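Local coordinates for putative hemin transport system, substrate-binding protein (Burkholderia cenocepacia J2315, PDB 5GIZ) that binds heme in the periplasm and probably delivers it to a membrane transporter for uptake, serving as the substrate-binding component of a hemin transport system, at residues A14-T18 with G250-R254; T27-R31 with A114-R118; V206-E212 with R239-A245. All coordinates share one frame; numbering follows the deposited sequence. Where two conformers were deposited one is given.

Contact 1: residues A14-T18 with G250-R254; sequences ALAET and GFGPR
E17 reaches from helix 13-23 across to the loop 250-254, and its carboxylate is held there by R254. The path starts at E17 CB, which lies on the proline ring, 3.7 Å from P253 CD. With CG anti to the carbonyl carbon (chi1 -70°) and the chain extended beyond it, E17 CD is carried past the proline to the guanidinium. E17 OE1 takes NE of R254 at 2.9 Å, on its syn side but out of the carboxylate plane. E17 OE2 receives NH2 of R254, also at 2.9 Å, from above that plane; carboxylate and guanidinium are turned 54° apart. NE and NH2 make the grip side-on, one nitrogen to each oxygen. E17 OE1 has a further donor in a water 2.7 Å away, which itself accepts from the backbone N of R254 just before helix 255-269. One turn earlier on the helix, A14 CB presses on the carbonyl of G250, with CB to O 3.1 Å. T18 OG1 bonds back to A14 O at 2.8 Å and rests against P253 CD. F251 turns the opposite way, onto helix 171-178, so the loop bridges the two lobes of the periplasmic binding fold. Y41 is a second partner of the R254 guanidinium, by cation-pi contact. The two-nitrogen salt bridge and the donating water probably keep buried E17 ionised, tying the interlobe loop to the first helix.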
loop_
_atom_site.group_PDB
_atom_site.type_symbol
_atom_site.label_atom_id
_atom_site.label_comp_id
_atom_site.label_asym_id
_atom_site.label_seq_id
_atom_site.Cartn_x
_atom_site.Cartn_y
_atom_site.Cartn_z
ATOM N N ALA A 14 6.303 -0.102 1.457
ATOM C CA ALA A 14 6.701 0.167 0.098
ATOM C C ALA A 14 8.097 0.688 -0.025
ATOM O O ALA A 14 8.724 0.502 -1.051
ATOM C CB ALA A 14 5.728 1.141 -0.567
ATOM N N LEU A 15 8.576 1.467 0.975
ATOM C CA LEU A 15 9.941 1.911 0.998
ATOM C C LEU A 15 10.894 0.765 1.149
ATOM O O LEU A 15 11.966 0.709 0.517
ATOM C CB LEU A 15 10.175 2.996 2.087
ATOM C CG LEU A 15 9.572 4.347 1.828
ATOM C CD1 LEU A 15 10.081 5.273 2.934
ATOM C CD2 LEU A 15 9.955 4.926 0.484
ATOM N N ALA A 16 10.544 -0.219 2.004
ATOM C CA ALA A 16 11.380 -1.367 2.142
ATOM C C ALA A 16 11.417 -2.171 0.841
ATOM O O ALA A 16 12.472 -2.636 0.423
ATOM C CB ALA A 16 10.933 -2.251 3.301
ATOM N N GLU A 17 10.260 -2.339 0.207
ATOM C CA GLU A 17 10.230 -2.993 -1.087
ATOM C C GLU A 17 11.128 -2.286 -2.078
ATOM O O GLU A 17 11.831 -2.955 -2.862
ATOM C CB GLU A 17 8.816 -3.048 -1.640
ATOM C CG GLU A 17 7.885 -4.011 -0.898
ATOM C CD GLU A 17 6.630 -4.321 -1.661
ATOM O OE1 GLU A 17 6.682 -4.491 -2.897
ATOM O OE2 GLU A 17 5.537 -4.397 -1.062
ATOM N N THR A 18 11.067 -0.957 -2.085
ATOM C CA THR A 18 11.894 -0.206 -3.009
ATOM C C THR A 18 13.371 -0.450 -2.750
ATOM O O THR A 18 14.136 -0.783 -3.658
ATOM C CB THR A 18 11.544 1.270 -2.875
ATOM O OG1 THR A 18 10.156 1.507 -3.192
ATOM C CG2 THR A 18 12.398 2.156 -3.799
ATOM N N GLY A 250 0.048 -0.555 -1.061
ATOM C CA GLY A 250 1.339 -0.014 -0.664
ATOM C C GLY A 250 1.917 1.087 -1.533
ATOM O O GLY A 250 2.735 1.886 -1.018
ATOM N N PHE A 251 1.547 1.123 -2.818
ATOM C CA PHE A 251 2.155 2.111 -3.741
ATOM C C PHE A 251 3.674 1.992 -3.746
ATOM O O PHE A 251 4.399 2.929 -3.395
ATOM C CB PHE A 251 1.624 3.541 -3.437
ATOM C CG PHE A 251 0.383 3.800 -4.150
ATOM C CD1 PHE A 251 -0.830 3.415 -3.611
ATOM C CD2 PHE A 251 0.405 4.266 -5.456
ATOM C CE1 PHE A 251 -1.995 3.574 -4.298
ATOM C CE2 PHE A 251 -0.768 4.376 -6.188
ATOM C CZ PHE A 251 -1.960 4.019 -5.618
ATOM N N GLY A 252 4.153 0.812 -4.109
ATOM C CA GLY A 252 5.545 0.540 -4.276
ATOM C C GLY A 252 5.925 -0.048 -5.630
ATOM O O GLY A 252 5.166 0.067 -6.611
ATOM N N PRO A 253 7.096 -0.689 -5.718
ATOM C CA PRO A 253 7.586 -1.112 -7.023
ATOM C C PRO A 253 6.743 -2.178 -7.691
ATOM O O PRO A 253 6.969 -2.508 -8.838
ATOM C CB PRO A 253 9.029 -1.560 -6.757
ATOM C CG PRO A 253 9.050 -1.839 -5.305
ATOM C CD PRO A 253 8.080 -0.935 -4.649
ATOM N N ARG A 254 5.824 -2.798 -6.950
ATOM C CA ARG A 254 4.895 -3.775 -7.555
ATOM C C ARG A 254 3.608 -3.183 -8.045
ATOM O O ARG A 254 2.691 -3.892 -8.427
ATOM C CB ARG A 254 4.572 -4.915 -6.559
ATOM C CG ARG A 254 5.753 -5.792 -6.180
ATOM C CD ARG A 254 5.367 -6.959 -5.257
ATOM N NE ARG A 254 4.942 -6.497 -3.953
ATOM C CZ ARG A 254 4.225 -7.224 -3.063
ATOM N NH1 ARG A 254 3.745 -8.419 -3.397
ATOM N NH2 ARG A 254 3.935 -6.726 -1.874
HETATM O O HOH W 1 5.243 -2.601 -4.175
#

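Contact 2: residues T27-R31 with A114-R118; sequences TPRYR and ALDVR
R29 and Y30, where the chain enters strand 30-35, pack against a Schellman motif that ends helix 101-114: D116 has the positive phi, and V117 stands at the N-cap position of helix 118-141. An ST turn shapes the other side, T27 OG1 accepting from the backbone N of R29 at 3.1 Å.

The charged part is a salt bridge. Both NE and NH2 of R29 aim at the same oxygen, each 2.8 Å from D116 OD2, and both bonds are bent and weak. The carboxylate stands almost upright to the guanidinium, their planes 85° apart, so this is no flat two-oxygen pairing. Bends at chi2 and chi3 fold the arginine back to the turn. Its CG meanwhile slides past V117 CG1.

A water joins the backbones, donating to R29 O at 2.9 Å and more weakly to L115 O.

The apolar part centres on Y30. Its chi1 of 60° puts CG between the backbone N and the carbonyl carbon, and the ring then lies crosswise to L115. V117 CG1 meets it at the edge, 3.9 Å from Y30 CE2. Both Y30 and L115 also rest on V8 of strand 6-11, which joins the helix end to the sheet of this lobe. Over one ring face sits L115 CD1, a CH-pi contact 15° off the normal; T27 OG1 lies over the opposite face, 3.3 Å above the ring plane and toward its rim.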
loop_
_atom_site.group_PDB
_atom_site.type_symbol
_atom_site.label_atom_id
_atom_site.label_comp_id
_atom_site.label_asym_id
_atom_site.label_seq_id
_atom_site.Cartn_x
_atom_site.Cartn_y
_atom_site.Cartn_z
ATOM N N THR A 27 24.462 -4.431 0.188
ATOM C CA THR A 27 25.272 -4.158 -0.987
ATOM C C THR A 27 26.593 -3.587 -0.494
ATOM O O THR A 27 26.851 -3.575 0.714
ATOM C CB THR A 27 24.569 -3.142 -1.918
ATOM O OG1 THR A 27 24.626 -1.823 -1.342
ATOM C CG2 THR A 27 23.125 -3.558 -2.171
ATOM N N PRO A 28 27.447 -3.122 -1.415
ATOM C CA PRO A 28 28.621 -2.459 -0.870
ATOM C C PRO A 28 28.279 -1.152 -0.117
ATOM O O PRO A 28 28.956 -0.828 0.843
ATOM C CB PRO A 28 29.484 -2.196 -2.115
ATOM C CG PRO A 28 29.079 -3.270 -3.076
ATOM C CD PRO A 28 27.605 -3.448 -2.846
ATOM N N ARG A 29 27.224 -0.441 -0.519
ATOM C CA ARG A 29 26.966 0.899 0.025
ATOM C C ARG A 29 26.088 0.904 1.274
ATOM O O ARG A 29 26.038 1.915 1.976
ATOM C CB ARG A 29 26.314 1.836 -1.022
ATOM C CG ARG A 29 26.903 1.850 -2.442
ATOM C CD ARG A 29 28.018 2.863 -2.706
ATOM N NE ARG A 29 27.853 4.128 -1.986
ATOM C CZ ARG A 29 28.522 4.491 -0.888
ATOM N NH1 ARG A 29 29.447 3.700 -0.338
ATOM N NH2 ARG A 29 28.260 5.666 -0.326
ATOM N N TYR A 30 25.367 -0.179 1.553
ATOM C CA TYR A 30 24.418 -0.142 2.677
ATOM C C TYR A 30 23.914 -1.525 3.027
ATOM O O TYR A 30 23.971 -2.452 2.219
ATOM C CB TYR A 30 23.193 0.743 2.358
ATOM C CG TYR A 30 22.431 0.244 1.157
ATOM C CD1 TYR A 30 21.455 -0.733 1.276
ATOM C CD2 TYR A 30 22.736 0.715 -0.110
ATOM C CE1 TYR A 30 20.786 -1.200 0.167
ATOM C CE2 TYR A 30 22.074 0.265 -1.217
ATOM C CZ TYR A 30 21.096 -0.684 -1.090
ATOM O OH TYR A 30 20.453 -1.145 -2.228
ATOM N N ARG A 31 23.398 -1.645 4.243
ATOM C CA ARG A 31 22.728 -2.857 4.715
ATOM C C ARG A 31 21.475 -2.444 5.462
ATOM O O ARG A 31 21.521 -1.539 6.309
ATOM C CB ARG A 31 23.679 -3.633 5.661
ATOM C CG ARG A 31 24.959 -4.097 4.985
ATOM C CD ARG A 31 26.079 -4.486 5.933
ATOM N NE ARG A 31 26.787 -3.341 6.501
ATOM C CZ ARG A 31 26.780 -3.007 7.782
ATOM N NH1 ARG A 31 26.074 -3.739 8.651
ATOM N NH2 ARG A 31 27.478 -1.944 8.198
ATOM N N ALA A 114 19.180 8.434 -1.810
ATOM C CA ALA A 114 19.532 8.393 -0.393
ATOM C C ALA A 114 20.566 7.314 -0.119
ATOM O O ALA A 114 21.423 7.476 0.759
ATOM C CB ALA A 114 18.300 8.167 0.464
ATOM N N LEU A 115 20.475 6.213 -0.869
ATOM C CA LEU A 115 21.342 5.026 -0.710
ATOM C C LEU A 115 22.613 5.068 -1.589
ATOM O O LEU A 115 23.416 4.141 -1.543
ATOM C CB LEU A 115 20.553 3.739 -0.973
ATOM C CG LEU A 115 19.418 3.442 0.017
ATOM C CD1 LEU A 115 18.720 2.160 -0.398
ATOM C CD2 LEU A 115 19.896 3.348 1.456
ATOM N N ASP A 116 22.750 6.147 -2.348
ATOM C CA ASP A 116 23.886 6.388 -3.251
ATOM C C ASP A 116 24.020 5.248 -4.244
ATOM O O ASP A 116 25.120 4.727 -4.514
ATOM C CB ASP A 116 25.156 6.608 -2.434
ATOM C CG ASP A 116 26.319 7.070 -3.266
ATOM O OD1 ASP A 116 26.158 7.772 -4.298
ATOM O OD2 ASP A 116 27.444 6.737 -2.826
ATOM N N VAL A 117 22.873 4.846 -4.789
ATOM C CA VAL A 117 22.865 3.876 -5.876
ATOM C C VAL A 117 22.050 4.399 -7.056
ATOM O O VAL A 117 21.070 3.781 -7.477
ATOM C CB VAL A 117 22.392 2.489 -5.419
ATOM C CG1 VAL A 117 23.436 1.843 -4.502
ATOM C CG2 VAL A 117 21.019 2.528 -4.709
ATOM N N ARG A 118 22.471 5.536 -7.606
ATOM C CA ARG A 118 21.800 6.156 -8.758
ATOM C C ARG A 118 21.575 5.195 -9.934
ATOM O O ARG A 118 20.482 5.141 -10.452
ATOM C CB ARG A 118 22.578 7.410 -9.202
ATOM C CG ARG A 118 22.509 7.768 -10.694
ATOM C CD ARG A 118 23.490 8.895 -11.022
ATOM N NE ARG A 118 24.808 8.383 -11.407
ATOM C CZ ARG A 118 25.118 7.949 -12.628
ATOM N NH1 ARG A 118 24.202 7.953 -13.591
ATOM N NH2 ARG A 118 26.344 7.509 -12.897
HETATM O O HOH W 2 24.523 4.235 1.215
#

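Contact 3: residues V206-E212 with R239-A245; sequences VVLISDE and RVVSLDA
V241 O takes one hydrogen bond and one CA-H...O contact from the adjoining strand: I209 N donates to it at 3.0 Å, nearly along the C=O axis, and L208 CA lies 3.3 Å from it. The same parallel ladder runs on from V207 N to R239 O and V241 N to V207 O, and through L243 N to I209 O. It ends at D211 N, which approaches L243 O from well above the carbonyl plane, as the chain turns into helix 211-217. L208 CD1 leans back over V241, 3.6 Å from its CG1, and V206 CG1 meets V241 CG2.

Past the strands the contact turns acidic. E212, bent at chi2 (87°), brings OE1 to A245 N at 3.1 Å. Its OE2 lies 3.7 Å from D244 OD1, a like-charged pair bridged by a water; a second water links D244 OD1 to D211 OD2. S210 OG, bonding G213 N, caps helix 211-217, and D244 OD2, bonding F247 N, caps helix 245-249. Strand 206-210 lies between 151-159 and 240-243, joined to the latter by a beta-alpha-beta crossover; helix 255-269 packs on L208 and V241, and helix 220-225 on I209 and V240.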
loop_
_atom_site.group_PDB
_atom_site.type_symbol
_atom_site.label_atom_id
_atom_site.label_comp_id
_atom_site.label_asym_id
_atom_site.label_seq_id
_atom_site.Cartn_x
_atom_site.Cartn_y
_atom_site.Cartn_z
ATOM N N VAL A 206 -19.028 -4.616 -6.553
ATOM C CA VAL A 206 -18.048 -5.548 -5.969
ATOM C C VAL A 206 -17.619 -4.984 -4.644
ATOM O O VAL A 206 -17.485 -3.754 -4.500
ATOM C CB VAL A 206 -16.762 -5.666 -6.835
ATOM C CG1 VAL A 206 -15.741 -6.721 -6.314
ATOM C CG2 VAL A 206 -17.098 -6.015 -8.281
ATOM N N VAL A 207 -17.448 -5.830 -3.652
ATOM C CA VAL A 207 -16.794 -5.439 -2.423
ATOM C C VAL A 207 -15.354 -5.932 -2.460
ATOM O O VAL A 207 -15.090 -7.122 -2.613
ATOM C CB VAL A 207 -17.487 -6.040 -1.202
ATOM C CG1 VAL A 207 -16.759 -5.670 0.043
ATOM C CG2 VAL A 207 -18.962 -5.639 -1.138
ATOM N N LEU A 208 -14.432 -5.000 -2.268
ATOM C CA LEU A 208 -13.009 -5.231 -2.227
ATOM C C LEU A 208 -12.583 -5.078 -0.776
ATOM O O LEU A 208 -12.998 -4.162 -0.081
ATOM C CB LEU A 208 -12.296 -4.178 -3.061
ATOM C CG LEU A 208 -10.769 -4.241 -3.168
ATOM C CD1 LEU A 208 -10.337 -5.545 -3.850
ATOM C CD2 LEU A 208 -10.249 -3.018 -3.934
ATOM N N ILE A 209 -11.749 -5.987 -0.343
ATOM C CA ILE A 209 -11.277 -6.015 1.050
ATOM C C ILE A 209 -9.882 -6.609 1.071
ATOM O O ILE A 209 -9.516 -7.451 0.235
ATOM C CB ILE A 209 -12.283 -6.801 1.926
ATOM C CG1 ILE A 209 -11.979 -6.646 3.413
ATOM C CG2 ILE A 209 -12.327 -8.243 1.547
ATOM C CD1 ILE A 209 -13.091 -7.211 4.266
ATOM N N SER A 210 -9.068 -6.217 2.038
ATOM C CA SER A 210 -7.795 -6.883 2.176
ATOM C C SER A 210 -7.984 -8.291 2.780
ATOM O O SER A 210 -8.970 -8.562 3.463
ATOM C CB SER A 210 -6.793 -6.091 2.999
ATOM O OG SER A 210 -7.221 -6.029 4.349
ATOM N N ASP A 211 -6.980 -9.130 2.541
ATOM C CA ASP A 211 -6.942 -10.447 3.178
ATOM C C ASP A 211 -7.098 -10.303 4.672
ATOM O O ASP A 211 -7.884 -11.075 5.294
ATOM C CB ASP A 211 -5.626 -11.187 2.926
ATOM C CG ASP A 211 -5.390 -11.497 1.469
ATOM O OD1 ASP A 211 -6.307 -11.232 0.663
ATOM O OD2 ASP A 211 -4.277 -11.998 1.146
ATOM N N GLU A 212 -6.396 -9.329 5.251
ATOM C CA GLU A 212 -6.442 -9.107 6.689
ATOM C C GLU A 212 -7.828 -8.701 7.170
ATOM O O GLU A 212 -8.332 -9.208 8.184
ATOM C CB GLU A 212 -5.413 -8.019 7.067
ATOM C CG GLU A 212 -3.962 -8.420 6.782
ATOM C CD GLU A 212 -3.423 -8.136 5.385
ATOM O OE1 GLU A 212 -4.171 -7.964 4.409
ATOM O OE2 GLU A 212 -2.188 -8.138 5.256
ATOM N N ARG A 239 -20.444 -10.946 -4.593
ATOM C CA ARG A 239 -19.225 -10.574 -5.347
ATOM C C ARG A 239 -18.183 -9.853 -4.485
ATOM O O ARG A 239 -18.339 -8.700 -4.112
ATOM C CB ARG A 239 -19.626 -9.689 -6.499
ATOM C CG ARG A 239 -18.736 -9.702 -7.661
ATOM C CD ARG A 239 -19.401 -8.885 -8.760
ATOM N NE ARG A 239 -20.495 -9.482 -9.520
ATOM C CZ ARG A 239 -21.666 -8.887 -9.800
ATOM N NH1 ARG A 239 -22.012 -7.687 -9.280
ATOM N NH2 ARG A 239 -22.560 -9.482 -10.616
ATOM N N VAL A 240 -17.196 -10.628 -4.085
ATOM C CA VAL A 240 -16.141 -10.221 -3.173
ATOM C C VAL A 240 -14.806 -10.485 -3.817
ATOM O O VAL A 240 -14.597 -11.579 -4.378
ATOM C CB VAL A 240 -16.254 -11.051 -1.861
ATOM C CG1 VAL A 240 -15.143 -10.721 -0.882
ATOM C CG2 VAL A 240 -17.618 -10.837 -1.228
ATOM N N VAL A 241 -13.878 -9.524 -3.691
ATOM C CA VAL A 241 -12.486 -9.701 -4.091
ATOM C C VAL A 241 -11.596 -9.366 -2.906
ATOM O O VAL A 241 -11.764 -8.320 -2.281
ATOM C CB VAL A 241 -12.103 -8.757 -5.237
ATOM C CG1 VAL A 241 -10.619 -8.757 -5.490
ATOM C CG2 VAL A 241 -12.867 -9.198 -6.489
ATOM N N SER A 242 -10.676 -10.265 -2.599
ATOM C CA SER A 242 -9.661 -9.999 -1.570
ATOM C C SER A 242 -8.287 -9.894 -2.209
ATOM O O SER A 242 -8.037 -10.529 -3.238
ATOM C CB SER A 242 -9.709 -11.075 -0.476
ATOM O OG SER A 242 -9.447 -12.359 -0.966
ATOM N N LEU A 243 -7.408 -9.117 -1.580
ATOM C CA LEU A 243 -6.010 -9.083 -1.914
ATOM C C LEU A 243 -5.229 -8.692 -0.640
ATOM O O LEU A 243 -5.730 -7.977 0.218
ATOM C CB LEU A 243 -5.750 -8.135 -3.118
ATOM C CG LEU A 243 -4.381 -8.236 -3.779
ATOM C CD1 LEU A 243 -4.154 -9.586 -4.421
ATOM C CD2 LEU A 243 -4.236 -7.175 -4.846
ATOM N N ASP A 244 -4.004 -9.125 -0.576
ATOM C CA ASP A 244 -3.116 -8.734 0.518
ATOM C C ASP A 244 -2.977 -7.239 0.653
ATOM O O ASP A 244 -2.805 -6.566 -0.357
ATOM C CB ASP A 244 -1.768 -9.370 0.214
ATOM C CG ASP A 244 -0.700 -8.923 1.085
ATOM O OD1 ASP A 244 -0.554 -9.472 2.232
ATOM O OD2 ASP A 244 0.054 -8.055 0.682
ATOM N N ALA A 245 -3.072 -6.694 1.861
ATOM C CA ALA A 245 -3.132 -5.257 2.039
ATOM C C ALA A 245 -1.872 -4.545 1.518
ATOM O O ALA A 245 -1.993 -3.504 0.862
ATOM C CB ALA A 245 -3.267 -4.913 3.513
HETATM O O HOH W 3 -6.552 -12.714 -1.486
HETATM O O HOH W 4 -2.085 -11.701 2.967
HETATM O O HOH W 5 -0.234 -7.361 3.625
#

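Contacts 1 and 2 are linked through helix 13-23 and strand 30-35, which follow one another in the chain, but they do not touch; their centres lie about 17 Å apart. Contact 3 belongs to the other lobe, its centre about 36 Å from that of contact 2 and across the middle of the chain. Contact 1 stands between, about 19 Å centre to centre from contact 3, where helix 245-249 leads out of A245 into the loop 250-254. It also adjoins the heme site: A14 follows G13, and the side chain of F251 comes within about 4 Å of that of A171. G13 and A171 bind heme in another structure of this protein; none is bound here. The side chains of I209 and H158 are about 5 Å apart, H158 touching a different heme from G13, whereas contact 2 lies away from these sites.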